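Local coordinates for protein endo-b-1,4-glucanase (Nasutitermes takasagoensis, PDB 1KS8) that probably cleaves internal beta-1,4-glucosidic linkages of cellulose and related beta-glucans, as a family 9 glycoside hydrolase of the termite, at residues A[251-262]-A[305-316]; A[289-297]-A[393-401]. One frame throughout, in Å; residues are numbered along the deposited sequence.

Contact 1 (A[251-262]-A[305-316])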
loop_
_atom_site.group_PDB
_atom_site.type_symbol
_atom_site.label_atom_id
_atom_site.label_comp_id
_atom_site.label_asym_id
_atom_site.label_seq_id
_atom_site.Cartn_x
_atom_site.Cartn_y
_atom_site.Cartn_z
ATOM N N LEU A 251 11.773 -0.981 1.351
ATOM C CA LEU A 251 10.401 -1.035 1.831
ATOM C C LEU A 251 9.536 -1.310 0.610
ATOM O O LEU A 251 9.484 -0.498 -0.312
ATOM C CB LEU A 251 9.994 0.298 2.461
ATOM C CG LEU A 251 8.517 0.430 2.848
ATOM C CD1 LEU A 251 8.174 -0.589 3.922
ATOM C CD2 LEU A 251 8.243 1.842 3.342
ATOM N N ASN A 252 8.878 -2.463 0.600
ATOM C CA ASN A 252 8.016 -2.853 -0.508
ATOM C C ASN A 252 6.985 -3.836 0.030
ATOM O O ASN A 252 7.117 -4.321 1.152
ATOM C CB ASN A 252 8.842 -3.525 -1.611
ATOM C CG ASN A 252 8.097 -3.611 -2.932
ATOM O OD1 ASN A 252 8.509 -4.327 -3.847
ATOM N ND2 ASN A 252 7.001 -2.873 -3.043
ATOM N N TRP A 253 5.965 -4.135 -0.766
ATOM C CA TRP A 253 4.928 -5.061 -0.333
ATOM C C TRP A 253 5.469 -6.453 -0.010
ATOM O O TRP A 253 4.926 -7.139 0.851
ATOM C CB TRP A 253 3.828 -5.186 -1.397
ATOM C CG TRP A 253 4.309 -5.729 -2.709
ATOM C CD1 TRP A 253 4.793 -5.012 -3.765
ATOM C CD2 TRP A 253 4.408 -7.110 -3.083
ATOM N NE1 TRP A 253 5.191 -5.860 -4.772
ATOM C CE2 TRP A 253 4.966 -7.152 -4.379
ATOM C CE3 TRP A 253 4.083 -8.315 -2.446
ATOM C CZ2 TRP A 253 5.209 -8.354 -5.055
ATOM C CZ3 TRP A 253 4.324 -9.515 -3.120
ATOM C CH2 TRP A 253 4.882 -9.520 -4.410
ATOM N N ASP A 254 6.538 -6.867 -0.689
ATOM C CA ASP A 254 7.104 -8.201 -0.467
ATOM C C ASP A 254 8.355 -8.273 0.404
ATOM O O ASP A 254 8.742 -9.354 0.847
ATOM C CB ASP A 254 7.398 -8.881 -1.810
ATOM C CG ASP A 254 8.408 -8.121 -2.645
ATOM O OD1 ASP A 254 8.855 -8.670 -3.675
ATOM O OD2 ASP A 254 8.753 -6.976 -2.282
ATOM N N SER A 255 8.994 -7.135 0.639
ATOM C CA SER A 255 10.195 -7.101 1.463
ATOM C C SER A 255 10.287 -5.735 2.114
ATOM O O SER A 255 10.372 -4.717 1.427
ATOM C CB SER A 255 11.439 -7.355 0.611
ATOM O OG SER A 255 12.604 -7.405 1.419
ATOM N N LYS A 256 10.276 -5.712 3.441
ATOM C CA LYS A 256 10.332 -4.452 4.163
ATOM C C LYS A 256 11.344 -4.446 5.299
ATOM O O LYS A 256 11.056 -3.969 6.398
ATOM C CB LYS A 256 8.944 -4.116 4.700
ATOM C CG LYS A 256 8.295 -5.256 5.464
ATOM C CD LYS A 256 6.858 -4.931 5.819
ATOM C CE LYS A 256 6.011 -4.686 4.580
ATOM N NZ LYS A 256 5.945 -5.883 3.697
ATOM N N VAL A 257 12.535 -4.965 5.023
ATOM C CA VAL A 257 13.596 -5.009 6.019
ATOM C C VAL A 257 13.870 -3.618 6.586
ATOM O O VAL A 257 14.037 -3.457 7.794
ATOM C CB VAL A 257 14.898 -5.571 5.409
ATOM C CG1 VAL A 257 15.988 -5.620 6.462
ATOM C CG2 VAL A 257 14.643 -6.962 4.841
ATOM N N SER A 258 13.914 -2.609 5.720
ATOM C CA SER A 258 14.172 -1.246 6.177
ATOM C C SER A 258 13.033 -0.720 7.042
ATOM O O SER A 258 13.255 0.073 7.956
ATOM C CB SER A 258 14.393 -0.313 4.985
ATOM O OG SER A 258 15.614 -0.611 4.331
ATOM N N GLY A 259 11.813 -1.154 6.744
ATOM C CA GLY A 259 10.675 -0.727 7.536
ATOM C C GLY A 259 10.812 -1.313 8.927
ATOM O O GLY A 259 10.631 -0.620 9.925
ATOM N N VAL A 260 11.144 -2.599 8.986
ATOM C CA VAL A 260 11.323 -3.295 10.257
ATOM C C VAL A 260 12.419 -2.625 11.077
ATOM O O VAL A 260 12.259 -2.376 12.272
ATOM C CB VAL A 260 11.716 -4.774 10.031
ATOM C CG1 VAL A 260 12.175 -5.404 11.340
ATOM C CG2 VAL A 260 10.532 -5.544 9.469
ATOM N N GLN A 261 13.530 -2.327 10.418
ATOM C CA GLN A 261 14.666 -1.701 11.076
ATOM C C GLN A 261 14.398 -0.297 11.612
ATOM O O GLN A 261 14.760 0.016 12.746
ATOM C CB GLN A 261 15.857 -1.695 10.119
ATOM C CG GLN A 261 16.417 -3.094 9.892
ATOM C CD GLN A 261 17.279 -3.207 8.652
ATOM O OE1 GLN A 261 17.957 -4.216 8.448
ATOM N NE2 GLN A 261 17.251 -2.182 7.810
ATOM N N VAL A 262 13.759 0.556 10.818
ATOM C CA VAL A 262 13.489 1.903 11.297
ATOM C C VAL A 262 12.410 1.869 12.379
ATOM O O VAL A 262 12.398 2.707 13.281
ATOM C CB VAL A 262 13.086 2.851 10.129
ATOM C CG1 VAL A 262 11.656 2.592 9.691
ATOM C CG2 VAL A 262 13.282 4.299 10.546
ATOM N N ARG A 305 7.028 4.279 -7.415
ATOM C CA ARG A 305 6.641 3.688 -6.139
ATOM C C ARG A 305 7.893 3.361 -5.323
ATOM O O ARG A 305 7.933 3.587 -4.114
ATOM C CB ARG A 305 5.808 2.420 -6.389
ATOM C CG ARG A 305 5.694 1.436 -5.217
ATOM C CD ARG A 305 6.898 0.495 -5.138
ATOM N NE ARG A 305 7.118 -0.256 -6.377
ATOM C CZ ARG A 305 6.465 -1.362 -6.725
ATOM N NH1 ARG A 305 5.530 -1.872 -5.932
ATOM N NH2 ARG A 305 6.756 -1.967 -7.872
ATOM N N HIS A 306 8.922 2.828 -5.977
ATOM C CA HIS A 306 10.149 2.503 -5.262
ATOM C C HIS A 306 10.831 3.763 -4.742
ATOM O O HIS A 306 11.338 3.776 -3.621
ATOM C CB HIS A 306 11.116 1.718 -6.159
ATOM C CG HIS A 306 10.722 0.288 -6.372
ATOM N ND1 HIS A 306 10.578 -0.607 -5.333
ATOM C CD2 HIS A 306 10.453 -0.403 -7.504
ATOM C CE1 HIS A 306 10.237 -1.789 -5.818
ATOM N NE2 HIS A 306 10.154 -1.692 -7.133
ATOM N N ALA A 307 10.845 4.822 -5.550
ATOM C CA ALA A 307 11.473 6.076 -5.133
ATOM C C ALA A 307 10.694 6.717 -3.986
ATOM O O ALA A 307 11.286 7.256 -3.047
ATOM C CB ALA A 307 11.558 7.037 -6.311
ATOM N N ALA A 308 9.366 6.654 -4.050
ATOM C CA ALA A 308 8.545 7.230 -2.992
ATOM C C ALA A 308 8.656 6.401 -1.709
ATOM O O ALA A 308 8.629 6.949 -0.609
ATOM C CB ALA A 308 7.093 7.326 -3.443
ATOM N N ASN A 309 8.770 5.081 -1.840
ATOM C CA ASN A 309 8.913 4.226 -0.663
ATOM C C ASN A 309 10.231 4.555 0.025
ATOM O O ASN A 309 10.303 4.618 1.251
ATOM C CB ASN A 309 8.906 2.745 -1.055
ATOM C CG ASN A 309 7.522 2.239 -1.400
ATOM O OD1 ASN A 309 6.555 2.998 -1.403
ATOM N ND2 ASN A 309 7.420 0.945 -1.693
ATOM N N ALA A 310 11.275 4.752 -0.774
ATOM C CA ALA A 310 12.583 5.094 -0.233
ATOM C C ALA A 310 12.477 6.450 0.459
ATOM O O ALA A 310 13.040 6.650 1.538
ATOM C CB ALA A 310 13.620 5.144 -1.348
ATOM N N ALA A 311 11.748 7.377 -0.157
ATOM C CA ALA A 311 11.573 8.703 0.425
ATOM C C ALA A 311 10.929 8.588 1.804
ATOM O O ALA A 311 11.320 9.290 2.738
ATOM C CB ALA A 311 10.714 9.580 -0.487
ATOM N N PHE A 312 9.946 7.703 1.943
ATOM C CA PHE A 312 9.297 7.554 3.237
ATOM C C PHE A 312 10.252 6.981 4.278
ATOM O O PHE A 312 10.234 7.402 5.433
ATOM C CB PHE A 312 8.056 6.669 3.148
ATOM C CG PHE A 312 7.257 6.657 4.415
ATOM C CD1 PHE A 312 6.702 7.836 4.905
ATOM C CD2 PHE A 312 7.109 5.489 5.154
ATOM C CE1 PHE A 312 6.015 7.856 6.116
ATOM C CE2 PHE A 312 6.422 5.499 6.369
ATOM C CZ PHE A 312 5.877 6.684 6.848
ATOM N N ILE A 313 11.081 6.020 3.880
ATOM C CA ILE A 313 12.046 5.450 4.812
ATOM C C ILE A 313 12.988 6.561 5.270
ATOM O O ILE A 313 13.360 6.625 6.440
ATOM C CB ILE A 313 12.860 4.304 4.157
ATOM C CG1 ILE A 313 11.967 3.069 3.994
ATOM C CG2 ILE A 313 14.083 3.961 5.009
ATOM C CD1 ILE A 313 11.441 2.492 5.307
ATOM N N MET A 314 13.356 7.446 4.350
ATOM C CA MET A 314 14.245 8.555 4.683
ATOM C C MET A 314 13.582 9.508 5.670
ATOM O O MET A 314 14.226 9.998 6.600
ATOM C CB MET A 314 14.642 9.319 3.421
ATOM C CG MET A 314 15.585 8.549 2.521
ATOM S SD MET A 314 16.075 9.516 1.089
ATOM C CE MET A 314 16.699 8.223 0.022
ATOM N N LEU A 315 12.295 9.775 5.467
ATOM C CA LEU A 315 11.562 10.666 6.356
ATOM C C LEU A 315 11.436 10.042 7.746
ATOM O O LEU A 315 11.507 10.743 8.760
ATOM C CB LEU A 315 10.185 10.975 5.760
ATOM C CG LEU A 315 10.275 11.896 4.536
ATOM C CD1 LEU A 315 8.999 11.818 3.709
ATOM C CD2 LEU A 315 10.537 13.321 4.998
ATOM N N GLU A 316 11.266 8.723 7.795
ATOM C CA GLU A 316 11.161 8.026 9.073
ATOM C C GLU A 316 12.521 8.038 9.764
ATOM O O GLU A 316 12.608 8.165 10.987
ATOM C CB GLU A 316 10.691 6.582 8.857
ATOM C CG GLU A 316 9.191 6.454 8.637
ATOM C CD GLU A 316 8.406 6.570 9.929
ATOM O OE1 GLU A 316 7.197 6.880 9.876
ATOM O OE2 GLU A 316 8.997 6.337 11.004
HETATM O O HOH W 1 10.867 -0.063 -2.624
HETATM O O HOH W 2 10.235 4.440 12.906
#
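L251 meets N309 and I313 where the loop that leads into helix 257-262 runs along helix 305-316. The two helical pieces lie nearly parallel, at 12°, their axes 10.4 Å apart at closest approach; G259 sits opposite I313, and V262 opposite E316. One direct hydrogen bond ties the loop to the helix: N309 ND2 donates to L251 O at 2.9 Å, arriving 35° out of the carbonyl plane. A water that also bonds H306 ND1 donates to the same L251 O, so this buried carbonyl oxygen accepts two hydrogen bonds. L251 turns its side chain onto I313, CB lying 3.7 Å from I313 CG1 while CD2 reaches I313 CD1. With CG1 of I313 anti to the carbonyl carbon (chi1 -73°) and a second bend at chi2, CD1 lies between L251 and the start of the other helix, touching S258 CB and G259 N. L251 CD2 also reaches the F312 ring at its edge, 4.2 Å from F312 CD2. V262 CG2 packs on E316 CB at 3.8 Å, the side chains crossing at about a right angle. At the other end, R305 NH1 lies at the edge of the W253 indole, 3.9 Å from W253 CD1, while R305 NE sits over the centre of the H306 ring; NE and NH2 bond the carbonyls of G302 and W301. D254, in the same loop, is a calcium ligand of this protein, though no calcium is bound here. Helices 257-268 and 303-319 run the same way with helix 271-286 between them in the chain, as for helices of one layer of the (alpha/alpha)6 barrel; the pair is flanked by helix 62-78 through Y67 and W74, helix 271-286 through Y280 and L284, and helix 415-430 through Y417 and S423.

Contact 2 (A[289-297]-A[393-401])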
loop_
_atom_site.group_PDB
_atom_site.type_symbol
_atom_site.label_atom_id
_atom_site.label_comp_id
_atom_site.label_asym_id
_atom_site.label_seq_id
_atom_site.Cartn_x
_atom_site.Cartn_y
_atom_site.Cartn_z
ATOM N N GLN A 289 21.597 3.678 -8.367
ATOM C CA GLN A 289 21.424 4.197 -9.715
ATOM C C GLN A 289 20.295 5.215 -9.749
ATOM O O GLN A 289 19.248 5.020 -9.127
ATOM C CB GLN A 289 21.112 3.067 -10.700
ATOM C CG GLN A 289 20.819 3.568 -12.110
ATOM C CD GLN A 289 20.597 2.451 -13.107
ATOM O OE1 GLN A 289 20.057 2.673 -14.194
ATOM N NE2 GLN A 289 21.026 1.245 -12.752
ATOM N N LYS A 290 20.518 6.300 -10.479
ATOM C CA LYS A 290 19.525 7.356 -10.610
ATOM C C LYS A 290 19.401 7.737 -12.074
ATOM O O LYS A 290 20.314 7.494 -12.862
ATOM C CB LYS A 290 19.952 8.582 -9.802
ATOM C CG LYS A 290 20.126 8.309 -8.317
ATOM C CD LYS A 290 20.727 9.498 -7.593
ATOM C CE LYS A 290 20.911 9.194 -6.113
ATOM N NZ LYS A 290 21.866 8.067 -5.888
ATOM N N THR A 291 18.264 8.315 -12.446
ATOM C CA THR A 291 18.078 8.762 -13.817
ATOM C C THR A 291 18.885 10.055 -13.915
ATOM O O THR A 291 19.261 10.633 -12.894
ATOM C CB THR A 291 16.601 9.081 -14.117
ATOM O OG1 THR A 291 16.194 10.221 -13.348
ATOM C CG2 THR A 291 15.715 7.885 -13.776
ATOM N N PRO A 292 19.171 10.523 -15.138
ATOM C CA PRO A 292 19.942 11.761 -15.280
ATOM C C PRO A 292 19.305 12.941 -14.543
ATOM O O PRO A 292 20.003 13.835 -14.065
ATOM C CB PRO A 292 19.974 11.968 -16.793
ATOM C CG PRO A 292 20.013 10.563 -17.308
ATOM C CD PRO A 292 18.965 9.878 -16.447
ATOM N N LYS A 293 17.977 12.936 -14.449
ATOM C CA LYS A 293 17.271 14.018 -13.775
ATOM C C LYS A 293 17.139 13.854 -12.261
ATOM O O LYS A 293 16.475 14.653 -11.602
ATOM C CB LYS A 293 15.901 14.233 -14.425
ATOM C CG LYS A 293 16.021 14.791 -15.843
ATOM C CD LYS A 293 14.676 15.085 -16.482
ATOM C CE LYS A 293 14.868 15.701 -17.861
ATOM N NZ LYS A 293 13.578 16.012 -18.538
ATOM N N GLY A 294 17.764 12.815 -11.712
ATOM C CA GLY A 294 17.745 12.632 -10.269
ATOM C C GLY A 294 16.817 11.636 -9.604
ATOM O O GLY A 294 16.853 11.502 -8.381
ATOM N N LEU A 295 15.989 10.940 -10.372
ATOM C CA LEU A 295 15.079 9.972 -9.775
ATOM C C LEU A 295 15.791 8.668 -9.425
ATOM O O LEU A 295 16.531 8.122 -10.241
ATOM C CB LEU A 295 13.926 9.661 -10.737
ATOM C CG LEU A 295 12.934 8.585 -10.278
ATOM C CD1 LEU A 295 12.077 9.138 -9.151
ATOM C CD2 LEU A 295 12.059 8.149 -11.448
ATOM N N LEU A 296 15.581 8.177 -8.207
ATOM C CA LEU A 296 16.172 6.903 -7.807
ATOM C C LEU A 296 15.587 5.850 -8.741
ATOM O O LEU A 296 14.369 5.768 -8.888
ATOM C CB LEU A 296 15.782 6.554 -6.368
ATOM C CG LEU A 296 16.485 7.292 -5.228
ATOM C CD1 LEU A 296 15.767 7.008 -3.918
ATOM C CD2 LEU A 296 17.937 6.842 -5.150
ATOM N N TYR A 297 16.435 5.054 -9.382
ATOM C CA TYR A 297 15.937 4.014 -10.278
ATOM C C TYR A 297 16.289 2.670 -9.663
ATOM O O TYR A 297 17.380 2.134 -9.873
ATOM C CB TYR A 297 16.547 4.149 -11.676
ATOM C CG TYR A 297 15.847 3.287 -12.702
ATOM C CD1 TYR A 297 16.284 1.990 -12.975
ATOM C CD2 TYR A 297 14.698 3.745 -13.353
ATOM C CE1 TYR A 297 15.592 1.171 -13.869
ATOM C CE2 TYR A 297 14.002 2.935 -14.244
ATOM C CZ TYR A 297 14.452 1.651 -14.496
ATOM O OH TYR A 297 13.746 0.849 -15.365
ATOM N N GLY A 393 3.544 4.023 -12.837
ATOM C CA GLY A 393 4.838 3.366 -12.785
ATOM C C GLY A 393 5.930 4.396 -13.000
ATOM O O GLY A 393 6.906 4.450 -12.250
ATOM N N GLY A 394 5.778 5.213 -14.037
ATOM C CA GLY A 394 6.757 6.252 -14.279
ATOM C C GLY A 394 7.623 6.116 -15.510
ATOM O O GLY A 394 7.370 5.283 -16.378
ATOM N N PRO A 395 8.677 6.940 -15.601
ATOM C CA PRO A 395 9.617 6.950 -16.724
ATOM C C PRO A 395 10.656 5.842 -16.643
ATOM O O PRO A 395 10.763 5.143 -15.630
ATOM C CB PRO A 395 10.246 8.331 -16.615
ATOM C CG PRO A 395 10.373 8.489 -15.130
ATOM C CD PRO A 395 9.030 7.980 -14.614
ATOM N N ASP A 396 11.419 5.675 -17.719
ATOM C CA ASP A 396 12.458 4.658 -17.723
ATOM C C ASP A 396 13.722 5.221 -17.082
ATOM O O ASP A 396 13.717 6.336 -16.552
ATOM C CB ASP A 396 12.745 4.146 -19.147
ATOM C CG ASP A 396 13.312 5.213 -20.071
ATOM O OD1 ASP A 396 13.757 6.274 -19.594
ATOM O OD2 ASP A 396 13.326 4.970 -21.295
ATOM N N GLN A 397 14.802 4.450 -17.129
ATOM C CA GLN A 397 16.061 4.859 -16.516
ATOM C C GLN A 397 16.681 6.135 -17.083
ATOM O O GLN A 397 17.632 6.670 -16.513
ATOM C CB GLN A 397 17.070 3.712 -16.595
ATOM C CG GLN A 397 17.507 3.357 -18.004
ATOM C CD GLN A 397 18.440 2.163 -18.032
ATOM O OE1 GLN A 397 19.407 2.101 -17.272
ATOM N NE2 GLN A 397 18.160 1.211 -18.914
ATOM N N ASN A 398 16.145 6.624 -18.197
ATOM C CA ASN A 398 16.661 7.845 -18.809
ATOM C C ASN A 398 15.616 8.955 -18.845
ATOM O O ASN A 398 15.695 9.867 -19.671
ATOM C CB ASN A 398 17.170 7.558 -20.225
ATOM C CG ASN A 398 18.427 6.711 -20.227
ATOM O OD1 ASN A 398 19.424 7.065 -19.599
ATOM N ND2 ASN A 398 18.389 5.589 -20.939
ATOM N N ASP A 399 14.638 8.865 -17.945
ATOM C CA ASP A 399 13.568 9.859 -17.833
ATOM C C ASP A 399 12.645 9.939 -19.048
ATOM O O ASP A 399 11.969 10.949 -19.249
ATOM C CB ASP A 399 14.164 11.247 -17.564
ATOM C CG ASP A 399 15.024 11.285 -16.315
ATOM O OD1 ASP A 399 14.493 11.050 -15.209
ATOM O OD2 ASP A 399 16.237 11.554 -16.439
ATOM N N ASN A 400 12.615 8.884 -19.853
ATOM C CA ASN A 400 11.766 8.852 -21.044
ATOM C C ASN A 400 10.412 8.257 -20.685
ATOM O O ASN A 400 10.329 7.321 -19.891
ATOM C CB ASN A 400 12.436 8.024 -22.140
ATOM C CG ASN A 400 13.696 8.681 -22.671
ATOM O OD1 ASN A 400 14.589 8.009 -23.186
ATOM N ND2 ASN A 400 13.769 10.002 -22.558
ATOM N N TYR A 401 9.352 8.794 -21.280
ATOM C CA TYR A 401 8.006 8.330 -20.978
ATOM C C TYR A 401 6.979 8.722 -22.037
ATOM O O TYR A 401 7.020 9.825 -22.583
ATOM C CB TYR A 401 7.571 8.910 -19.628
ATOM C CG TYR A 401 6.116 8.703 -19.285
ATOM C CD1 TYR A 401 5.678 7.531 -18.669
ATOM C CD2 TYR A 401 5.168 9.681 -19.589
ATOM C CE1 TYR A 401 4.331 7.339 -18.363
ATOM C CE2 TYR A 401 3.823 9.498 -19.295
ATOM C CZ TYR A 401 3.408 8.327 -18.682
ATOM O OH TYR A 401 2.068 8.153 -18.401
HETATM O O HOH W 3 12.343 13.649 -19.343
HETATM O O HOH W 4 14.632 1.653 -17.958
#
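D399 puts its carboxylate into the turn T291-G294 and holds it at two points. T291 OG1 donates to D399 OD1 at 2.7 Å, and the backbone K293 N donates to D399 OD2 at 3.0 Å; both oxygens are met on their syn sides. The T291 hydroxyl lies between its own backbone N and carbonyl carbon (chi1 67°), where it also accepts from L295 N, so one oxygen ties the turn to itself and to the aspartate. The aliphatic chain of K293 crosses D399 obliquely, CG 3.3 Å from D399 OD2. With an alanine at D399, T291 OG1 and K293 N would probably be left without the carboxylate that accepts from them, and Y337 OH would lose its partner at this site. Both partners are type I beta turns, T291-G294 and D396-D399, in loops that link helices of the (alpha/alpha)6 barrel. Next to them Q397 lays CB over the centre of the Y297 ring, a CH-pi contact 3.8 Å from the centroid, while a water joins Y297 OH to Q397 N. Deeper down, L295 CD2 meets P395 CG tip to tip. In the next shell, D396 OD1 accepts from N398 N, forming an Asx turn, and from N400 N across the opposite face of the carboxylate. Y337 of helix 324-341 hydrogen-bonds D399 OD1 and packs against L295 and P395.

How the contacts relate
Contact 1 is buried, about 11 Å from the centre of the chain, whereas contact 2 lies about 22 Å out and is partly buried. The first pairs a helix and its lead-in loop with helix 305-316 through an aliphatic centre of L251, I313 and V262, an amide-to-carbonyl bond, and a polar and aromatic end at W253, R305 and H306; the second joins two loops without regular structure, and a carboxylate carries its hydrogen bonds. Helix 303-319 connects them: its A307 CB touches L295 CD1 at 3.6 Å, and A310 and M314 pack on L296. Contact 1 uses one side of that helix and the loop 289-297 another. Their segments alternate along the chain, centres about 19 Å apart.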